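Local coordinates for protein thiazoline oxidase/subtilisin-like protease (PDB 4H6X) that acts as the subtilisin-like protease of patellamide maturation, probably cutting precursor peptides and closing them into rings by transamidation, at residues A110-S115 with T273-P278; A159-L164 with V189-K194; L224-A229 with I250-E255. All blocks are in the same frame, centred on the assembly; numbering follows the deposited sequence.

Contact 1: residues A110-S115 with T273-P278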
loop_
_atom_site.group_PDB
_atom_site.type_symbol
_atom_site.label_atom_id
_atom_site.label_comp_id
_atom_site.label_asym_id
_atom_site.label_seq_id
_atom_site.Cartn_x
_atom_site.Cartn_y
_atom_site.Cartn_z
ATOM N N ALA A 110 -3.681 -5.917 6.173
ATOM C CA ALA A 110 -4.382 -4.649 6.095
ATOM C C ALA A 110 -3.850 -3.625 7.096
ATOM O O ALA A 110 -3.700 -2.461 6.747
ATOM C CB ALA A 110 -5.879 -4.853 6.305
ATOM N N CYS A 111 -3.577 -4.048 8.335
ATOM C CA CYS A 111 -3.046 -3.097 9.334
ATOM C C CYS A 111 -1.707 -2.558 8.891
ATOM O O CYS A 111 -1.439 -1.369 9.020
ATOM C CB CYS A 111 -2.855 -3.731 10.711
ATOM S SG CYS A 111 -4.375 -4.129 11.590
ATOM N N HIS A 112 -0.864 -3.466 8.415
ATOM C CA HIS A 112 0.484 -3.143 8.005
ATOM C C HIS A 112 0.456 -2.199 6.798
ATOM O O HIS A 112 1.047 -1.119 6.834
ATOM C CB HIS A 112 1.248 -4.421 7.654
ATOM C CG HIS A 112 2.728 -4.290 7.795
ATOM N ND1 HIS A 112 3.525 -3.760 6.804
ATOM C CD2 HIS A 112 3.561 -4.608 8.820
ATOM C CE1 HIS A 112 4.785 -3.767 7.204
ATOM N NE2 HIS A 112 4.835 -4.279 8.422
ATOM N N VAL A 113 -0.218 -2.635 5.737
ATOM C CA VAL A 113 -0.327 -1.863 4.487
ATOM C C VAL A 113 -0.902 -0.473 4.755
ATOM O O VAL A 113 -0.345 0.506 4.311
ATOM C CB VAL A 113 -1.166 -2.641 3.437
ATOM C CG1 VAL A 113 -1.717 -1.725 2.348
ATOM C CG2 VAL A 113 -0.310 -3.733 2.830
ATOM N N THR A 114 -1.984 -0.393 5.524
ATOM C CA THR A 114 -2.643 0.888 5.776
ATOM C C THR A 114 -1.732 1.841 6.562
ATOM O O THR A 114 -1.647 3.030 6.238
ATOM C CB THR A 114 -4.000 0.690 6.480
ATOM O OG1 THR A 114 -4.813 -0.203 5.696
ATOM C CG2 THR A 114 -4.725 2.004 6.646
ATOM N N SER A 115 -1.047 1.312 7.575
ATOM C CA SER A 115 -0.094 2.113 8.359
ATOM C C SER A 115 1.083 2.609 7.504
ATOM O O SER A 115 1.565 3.735 7.687
ATOM C CB SER A 115 0.399 1.328 9.590
ATOM O OG SER A 115 1.285 0.267 9.221
ATOM N N THR A 273 6.477 -8.563 -1.825
ATOM C CA THR A 273 6.098 -7.584 -2.851
ATOM C C THR A 273 4.903 -6.758 -2.418
ATOM O O THR A 273 4.784 -5.605 -2.813
ATOM C CB THR A 273 5.769 -8.203 -4.227
ATOM O OG1 THR A 273 4.729 -9.188 -4.095
ATOM C CG2 THR A 273 7.009 -8.796 -4.873
ATOM N N SER A 274 4.023 -7.352 -1.603
ATOM C CA SER A 274 2.871 -6.626 -1.086
ATOM C C SER A 274 3.238 -5.687 0.065
ATOM O O SER A 274 2.390 -4.939 0.544
ATOM C CB SER A 274 1.736 -7.586 -0.706
ATOM O OG SER A 274 1.989 -8.220 0.521
ATOM N N MET A 275 4.505 -5.723 0.488
ATOM C CA MET A 275 5.072 -4.723 1.403
ATOM C C MET A 275 5.638 -3.544 0.598
ATOM O O MET A 275 5.622 -2.401 1.047
ATOM C CB MET A 275 6.179 -5.345 2.264
ATOM C CG MET A 275 5.721 -6.443 3.215
ATOM S SD MET A 275 4.508 -5.765 4.349
ATOM C CE MET A 275 3.008 -6.522 3.718
ATOM N N ALA A 276 6.125 -3.833 -0.602
ATOM C CA ALA A 276 6.654 -2.801 -1.497
ATOM C C ALA A 276 5.549 -1.992 -2.188
ATOM O O ALA A 276 5.701 -0.798 -2.374
ATOM C CB ALA A 276 7.589 -3.424 -2.530
ATOM N N ALA A 277 4.447 -2.640 -2.570
ATOM C CA ALA A 277 3.307 -1.933 -3.230
ATOM C C ALA A 277 2.765 -0.718 -2.468
ATOM O O ALA A 277 2.577 0.326 -3.075
ATOM C CB ALA A 277 2.173 -2.911 -3.575
ATOM N N PRO A 278 2.515 -0.836 -1.139
ATOM C CA PRO A 278 2.005 0.351 -0.442
ATOM C C PRO A 278 2.975 1.521 -0.438
ATOM O O PRO A 278 2.530 2.671 -0.387
ATOM C CB PRO A 278 1.757 -0.120 1.003
ATOM C CG PRO A 278 2.281 -1.502 1.105
ATOM C CD PRO A 278 2.517 -2.035 -0.280
#

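Contact 2: residues A159-L164 with V189-K194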
loop_
_atom_site.group_PDB
_atom_site.type_symbol
_atom_site.label_atom_id
_atom_site.label_comp_id
_atom_site.label_asym_id
_atom_site.label_seq_id
_atom_site.Cartn_x
_atom_site.Cartn_y
_atom_site.Cartn_z
ATOM N N ALA A 159 -15.638 -4.957 -5.993
ATOM C CA ALA A 159 -14.915 -4.043 -5.098
ATOM C C ALA A 159 -14.356 -2.804 -5.825
ATOM O O ALA A 159 -14.420 -1.686 -5.309
ATOM C CB ALA A 159 -13.809 -4.787 -4.372
ATOM N N ILE A 160 -13.781 -3.024 -7.004
ATOM C CA ILE A 160 -13.201 -1.938 -7.808
ATOM C C ILE A 160 -14.304 -0.962 -8.260
ATOM O O ILE A 160 -14.133 0.250 -8.113
ATOM C CB ILE A 160 -12.347 -2.494 -8.973
ATOM C CG1 ILE A 160 -11.036 -3.067 -8.416
ATOM C CG2 ILE A 160 -12.032 -1.422 -10.029
ATOM C CD1 ILE A 160 -10.306 -3.993 -9.384
ATOM N N ASP A 161 -15.441 -1.489 -8.756
ATOM C CA ASP A 161 -16.564 -0.624 -9.162
ATOM C C ASP A 161 -17.001 0.211 -7.988
ATOM O O ASP A 161 -17.290 1.387 -8.156
ATOM C CB ASP A 161 -17.786 -1.410 -9.691
ATOM C CG ASP A 161 -17.552 -2.005 -11.058
ATOM O OD1 ASP A 161 -16.791 -1.401 -11.845
ATOM O OD2 ASP A 161 -18.111 -3.087 -11.336
ATOM N N LEU A 162 -17.090 -0.402 -6.796
ATOM C CA LEU A 162 -17.436 0.363 -5.600
ATOM C C LEU A 162 -16.371 1.428 -5.263
ATOM O O LEU A 162 -16.701 2.568 -4.962
ATOM C CB LEU A 162 -17.674 -0.559 -4.386
ATOM C CG LEU A 162 -18.122 0.143 -3.086
ATOM C CD1 LEU A 162 -19.361 1.021 -3.299
ATOM C CD2 LEU A 162 -18.371 -0.904 -2.003
ATOM N N ALA A 163 -15.103 1.033 -5.272
ATOM C CA ALA A 163 -13.996 1.960 -5.010
ATOM C C ALA A 163 -14.046 3.188 -5.933
ATOM O O ALA A 163 -13.817 4.312 -5.475
ATOM C CB ALA A 163 -12.666 1.248 -5.169
ATOM N N LEU A 164 -14.331 2.962 -7.219
ATOM C CA LEU A 164 -14.520 4.060 -8.167
ATOM C C LEU A 164 -15.633 5.014 -7.725
ATOM O O LEU A 164 -15.443 6.233 -7.682
ATOM C CB LEU A 164 -14.823 3.522 -9.568
ATOM C CG LEU A 164 -13.634 2.933 -10.314
ATOM C CD1 LEU A 164 -14.108 2.285 -11.609
ATOM C CD2 LEU A 164 -12.555 3.992 -10.567
ATOM N N VAL A 189 -10.895 -7.775 -15.790
ATOM C CA VAL A 189 -10.206 -7.060 -16.882
ATOM C C VAL A 189 -10.929 -5.759 -17.250
ATOM O O VAL A 189 -10.303 -4.703 -17.354
ATOM C CB VAL A 189 -10.014 -7.976 -18.132
ATOM C CG1 VAL A 189 -9.331 -7.234 -19.276
ATOM C CG2 VAL A 189 -9.206 -9.212 -17.768
ATOM N N GLN A 190 -12.249 -5.819 -17.411
ATOM C CA GLN A 190 -13.029 -4.619 -17.761
ATOM C C GLN A 190 -13.048 -3.584 -16.643
ATOM O O GLN A 190 -13.019 -2.398 -16.918
ATOM C CB GLN A 190 -14.474 -4.963 -18.137
ATOM C CG GLN A 190 -14.615 -5.768 -19.418
ATOM C CD GLN A 190 -16.059 -5.882 -19.876
ATOM O OE1 GLN A 190 -16.804 -4.891 -19.889
ATOM N NE2 GLN A 190 -16.464 -7.092 -20.259
ATOM N N ALA A 191 -13.141 -4.033 -15.390
ATOM C CA ALA A 191 -13.108 -3.117 -14.248
ATOM C C ALA A 191 -11.761 -2.393 -14.163
ATOM O O ALA A 191 -11.706 -1.217 -13.808
ATOM C CB ALA A 191 -13.383 -3.866 -12.949
ATOM N N ILE A 192 -10.684 -3.111 -14.473
ATOM C CA ILE A 192 -9.340 -2.527 -14.457
ATOM C C ILE A 192 -9.249 -1.465 -15.550
ATOM O O ILE A 192 -8.746 -0.371 -15.306
ATOM C CB ILE A 192 -8.224 -3.580 -14.669
ATOM C CG1 ILE A 192 -8.234 -4.661 -13.565
ATOM C CG2 ILE A 192 -6.856 -2.904 -14.736
ATOM C CD1 ILE A 192 -7.779 -4.178 -12.207
ATOM N N LYS A 193 -9.754 -1.785 -16.744
ATOM C CA LYS A 193 -9.789 -0.820 -17.852
ATOM C C LYS A 193 -10.605 0.426 -17.519
ATOM O O LYS A 193 -10.198 1.539 -17.855
ATOM C CB LYS A 193 -10.313 -1.456 -19.142
ATOM C CG LYS A 193 -10.121 -0.561 -20.355
ATOM C CD LYS A 193 -10.792 -1.128 -21.596
ATOM C CE LYS A 193 -10.527 -0.250 -22.812
ATOM N NZ LYS A 193 -11.088 1.120 -22.638
ATOM N N LYS A 194 -11.746 0.243 -16.854
ATOM C CA LYS A 194 -12.568 1.381 -16.436
ATOM C C LYS A 194 -11.812 2.349 -15.508
ATOM O O LYS A 194 -12.023 3.563 -15.570
ATOM C CB LYS A 194 -13.891 0.908 -15.797
ATOM C CG LYS A 194 -14.825 2.042 -15.378
ATOM C CD LYS A 194 -16.260 1.577 -15.141
ATOM C CE LYS A 194 -17.223 2.760 -15.038
ATOM N NZ LYS A 194 -18.624 2.345 -14.713
HETATM O O HOH W 1 -18.000 0.977 -12.363
#

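Contact 3: residues L224-A229 with I250-E255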
loop_
_atom_site.group_PDB
_atom_site.type_symbol
_atom_site.label_atom_id
_atom_site.label_comp_id
_atom_site.label_asym_id
_atom_site.label_seq_id
_atom_site.Cartn_x
_atom_site.Cartn_y
_atom_site.Cartn_z
ATOM N N LEU A 224 -0.076 -0.041 -12.088
ATOM C CA LEU A 224 1.300 -0.040 -11.602
ATOM C C LEU A 224 1.563 -1.321 -10.838
ATOM O O LEU A 224 1.031 -1.529 -9.737
ATOM C CB LEU A 224 1.561 1.200 -10.729
ATOM C CG LEU A 224 3.004 1.493 -10.288
ATOM C CD1 LEU A 224 3.879 1.789 -11.499
ATOM C CD2 LEU A 224 3.039 2.670 -9.324
ATOM N N ALA A 225 2.368 -2.191 -11.441
ATOM C CA ALA A 225 2.841 -3.397 -10.785
ATOM C C ALA A 225 4.098 -3.080 -9.951
ATOM O O ALA A 225 4.968 -2.324 -10.388
ATOM C CB ALA A 225 3.127 -4.480 -11.808
ATOM N N VAL A 226 4.178 -3.631 -8.743
ATOM C CA VAL A 226 5.301 -3.306 -7.862
ATOM C C VAL A 226 6.034 -4.559 -7.403
ATOM O O VAL A 226 5.425 -5.491 -6.883
ATOM C CB VAL A 226 4.879 -2.453 -6.650
ATOM C CG1 VAL A 226 6.107 -2.062 -5.832
ATOM C CG2 VAL A 226 4.121 -1.208 -7.106
ATOM N N GLY A 227 7.344 -4.577 -7.629
ATOM C CA GLY A 227 8.210 -5.647 -7.138
ATOM C C GLY A 227 8.920 -5.171 -5.879
ATOM O O GLY A 227 8.925 -3.973 -5.578
ATOM N N ALA A 228 9.524 -6.114 -5.159
ATOM C CA ALA A 228 10.215 -5.825 -3.899
ATOM C C ALA A 228 11.738 -5.817 -4.044
ATOM O O ALA A 228 12.335 -6.770 -4.563
ATOM C CB ALA A 228 9.795 -6.822 -2.829
ATOM N N ALA A 229 12.346 -4.727 -3.588
ATOM C CA ALA A 229 13.799 -4.599 -3.490
ATOM C C ALA A 229 14.273 -4.964 -2.088
ATOM O O ALA A 229 13.580 -4.718 -1.094
ATOM C CB ALA A 229 14.233 -3.174 -3.827
ATOM N N ILE A 250 7.507 -1.548 -11.390
ATOM C CA ILE A 250 8.532 -0.764 -10.731
ATOM C C ILE A 250 8.969 -1.516 -9.461
ATOM O O ILE A 250 8.168 -2.221 -8.829
ATOM C CB ILE A 250 8.041 0.698 -10.456
ATOM C CG1 ILE A 250 9.219 1.644 -10.156
ATOM C CG2 ILE A 250 6.997 0.752 -9.341
ATOM C CD1 ILE A 250 8.884 3.118 -10.269
ATOM N N LEU A 251 10.252 -1.401 -9.130
ATOM C CA LEU A 251 10.813 -1.974 -7.919
ATOM C C LEU A 251 10.811 -0.938 -6.814
ATOM O O LEU A 251 11.110 0.231 -7.058
ATOM C CB LEU A 251 12.259 -2.414 -8.156
ATOM C CG LEU A 251 12.649 -3.872 -8.383
ATOM C CD1 LEU A 251 14.123 -4.026 -8.012
ATOM C CD2 LEU A 251 11.817 -4.830 -7.550
ATOM N N ALA A 252 10.477 -1.366 -5.598
ATOM C CA ALA A 252 10.555 -0.492 -4.432
ATOM C C ALA A 252 10.998 -1.311 -3.203
ATOM O O ALA A 252 10.944 -2.542 -3.240
ATOM C CB ALA A 252 9.212 0.176 -4.200
ATOM N N PRO A 253 11.475 -0.643 -2.129
ATOM C CA PRO A 253 11.814 -1.399 -0.917
ATOM C C PRO A 253 10.656 -2.312 -0.484
ATOM O O PRO A 253 9.533 -1.836 -0.259
ATOM C CB PRO A 253 12.024 -0.303 0.136
ATOM C CG PRO A 253 12.402 0.911 -0.647
ATOM C CD PRO A 253 11.618 0.812 -1.923
ATOM N N GLY A 254 10.933 -3.609 -0.400
ATOM C CA GLY A 254 9.951 -4.592 0.069
ATOM C C GLY A 254 10.439 -5.455 1.225
ATOM O O GLY A 254 9.707 -6.316 1.720
ATOM N N GLU A 255 11.676 -5.227 1.658
ATOM C CA GLU A 255 12.264 -6.022 2.724
ATOM C C GLU A 255 12.345 -5.232 4.030
ATOM O O GLU A 255 12.832 -4.106 4.054
ATOM C CB GLU A 255 13.644 -6.530 2.296
ATOM C CG GLU A 255 14.330 -7.439 3.301
ATOM C CD GLU A 255 15.597 -8.078 2.754
ATOM O OE1 GLU A 255 16.271 -7.465 1.902
ATOM O OE2 GLU A 255 15.925 -9.203 3.191
#

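Contact 1: residues A110-S115 with T273-P278
Val113 and Pro278 form the nearest backbone pair, their CA atoms 5.9 Å apart, where segments 110-115 and 273-278 run side by side as helices pointing broadly the same way. Their axes come within 9.3 Å and diverge by 32°. The second helix is kinked at Pro278, whose ring nitrogen has no hydrogen to offer the preceding turn. The carbonyl of Ser274, the usual acceptor for that position, instead has a methyl group beside it: Val113 CG2 lies 3.7 Å from Ser274 O. The same CG2 sits 3.8 Å from Pro278 CG, and the two side chains cross at about a right angle. A beta-branched valine suits this spot because both methyls reach the other helix, CG1 (anti to the backbone N, chi1 160°) approaching the proline ring and CG2 lying between that ring and Ser274 O. Beyond this patch, Met275 bends at chi2 and chi3 to bring its sulfur obliquely against the His112 imidazole, with SD 3.3 Å from ND1 and 3.9 Å from the ring centroid. The other ring nitrogen is anchored: His112 NE2 is hydrogen-bonded to the carbonyl oxygen of Val268. With an alanine at His112, that carbonyl would probably lose its donor and the Met275 sulfur the ring it leans on. Thr-Ser-Met-Ala-Ala-Pro is the subtilase serine motif, placing Ser274 at the start of its helix, and its OG is hydrogen-bonded to His109 NE2, consistent with a Ser-His-Asp triad completed by Asp39. No hydrogen bond joins the two segments; methyl, proline ring, sulfur and imidazole hold them by shape, and this buried, largely apolar seam sets the serine-bearing helix against the helix that carries His109.

Contact 2: residues A159-L164 with V189-K194
Ile160 reaches Ala191 and Ile192 with two different branches. Its CG2 methyl, anti to the backbone N (chi1 of CG1 -73°), drops onto the turn at Ala191, 4.0 Å from Ala191 CB and close to the carbonyl oxygen of the same residue. Its longer arm ends at CD1, which meets Ile192 CD1 tip to tip at 3.8 Å, the two chains crossing at a slant. Ile192 starts out pointing away from segment 159-164, and the bend at its chi2 of -71° brings the terminal methyl back. The small alanine suits the spot where the backbones are nearest, Ile160 CA and Ala191 CA 6.5 Å apart; the axes are 9.7 Å apart, at only 19° to each other. These helices, 154-165 and 187-197, belong to successive beta-alpha-beta crossovers of the subtilisin fold, linking strand 133-138 to strand 170-173 and that strand to 201-205. Helix 154-165 rests on the sheet, where Ile160 also touches Ile38. One turn further on, Leu164 lays CD1 across the aliphatic part of Lys194, 3.8 Å from its CG. Lys194 is extended, so its stem packs on leucine while the ammonium group travels out to the exposed surface. There it meets Asp161 indirectly: Asp161 OD1 and Lys194 NZ stand 5.1 Å apart, bridged by a water that donates to the carboxylate at 2.7 Å and accepts from NZ at 2.8 Å.

Contact 3: residues L224-A229 with I250-E255
Leu251 lays its CD2 methyl over Gly227, 3.4 Å from the glycine C atom, filling the shallow hollow that the missing side chain leaves on this strand. A beta carbon there would collide with the methyl, so glycine suits the position. The leucine's chi1 of -102°, away from a staggered value, goes with this inward lean. The other face of the sheet carries Ala228 with Val226, Ile250 and Ala252, and a second fit of the same sort lies at its far end: Ala228 CB presses to 3.7 Å from Gly254 CA, and any side chain on Gly254 would run into it. Along this face Val226 and Ile250 lie side by side, pointing the same way, while Leu224 CD1 touches Ile250 CG2 at 3.9 Å and Val226 CG1 leans toward the small Ala252. Met280 of helix 273-293 covers Val226, Ile250 and Ala252. The strands pair in parallel at the edge of the central subtilase sheet, where Gly227 N bonds to Ile250 O at 2.8 Å and Gly227 O receives Ala252 N. Pro253 costs this pair nothing, because the donors alternate: Gly254 N comes next, reaching a lone pair of Ala229 O in the carbonyl plane at 3.0 Å, and Glu255 N adds a weak bond to that oxygen. The backbone groups facing each other are thus met strand to strand, and the face under Met280 is aliphatic.

Overall arrangement
Contacts 1 and 3 adjoin, their centres 11 Å apart: Ala276 of the serine-bearing helix packs its CB 3.4 Å from Gly227 O and equally close to Pro253 O, so that helix lies between helix 101-118 and the last two strands of the sheet. Contact 2 stands apart, its centre 21 Å from that of contact 1 and 23 Å from that of contact 3, with nearest atoms about 13 and 8 Å away. In sequence, contacts 2 and 3 follow one another between the two segments of contact 1. The probable triad lies at contact 1, which holds Ser274 and whose segment 110-115 directly follows His109; contact 2 is linked to the strand ending at Asp39 through Ile160, which touches Ile38.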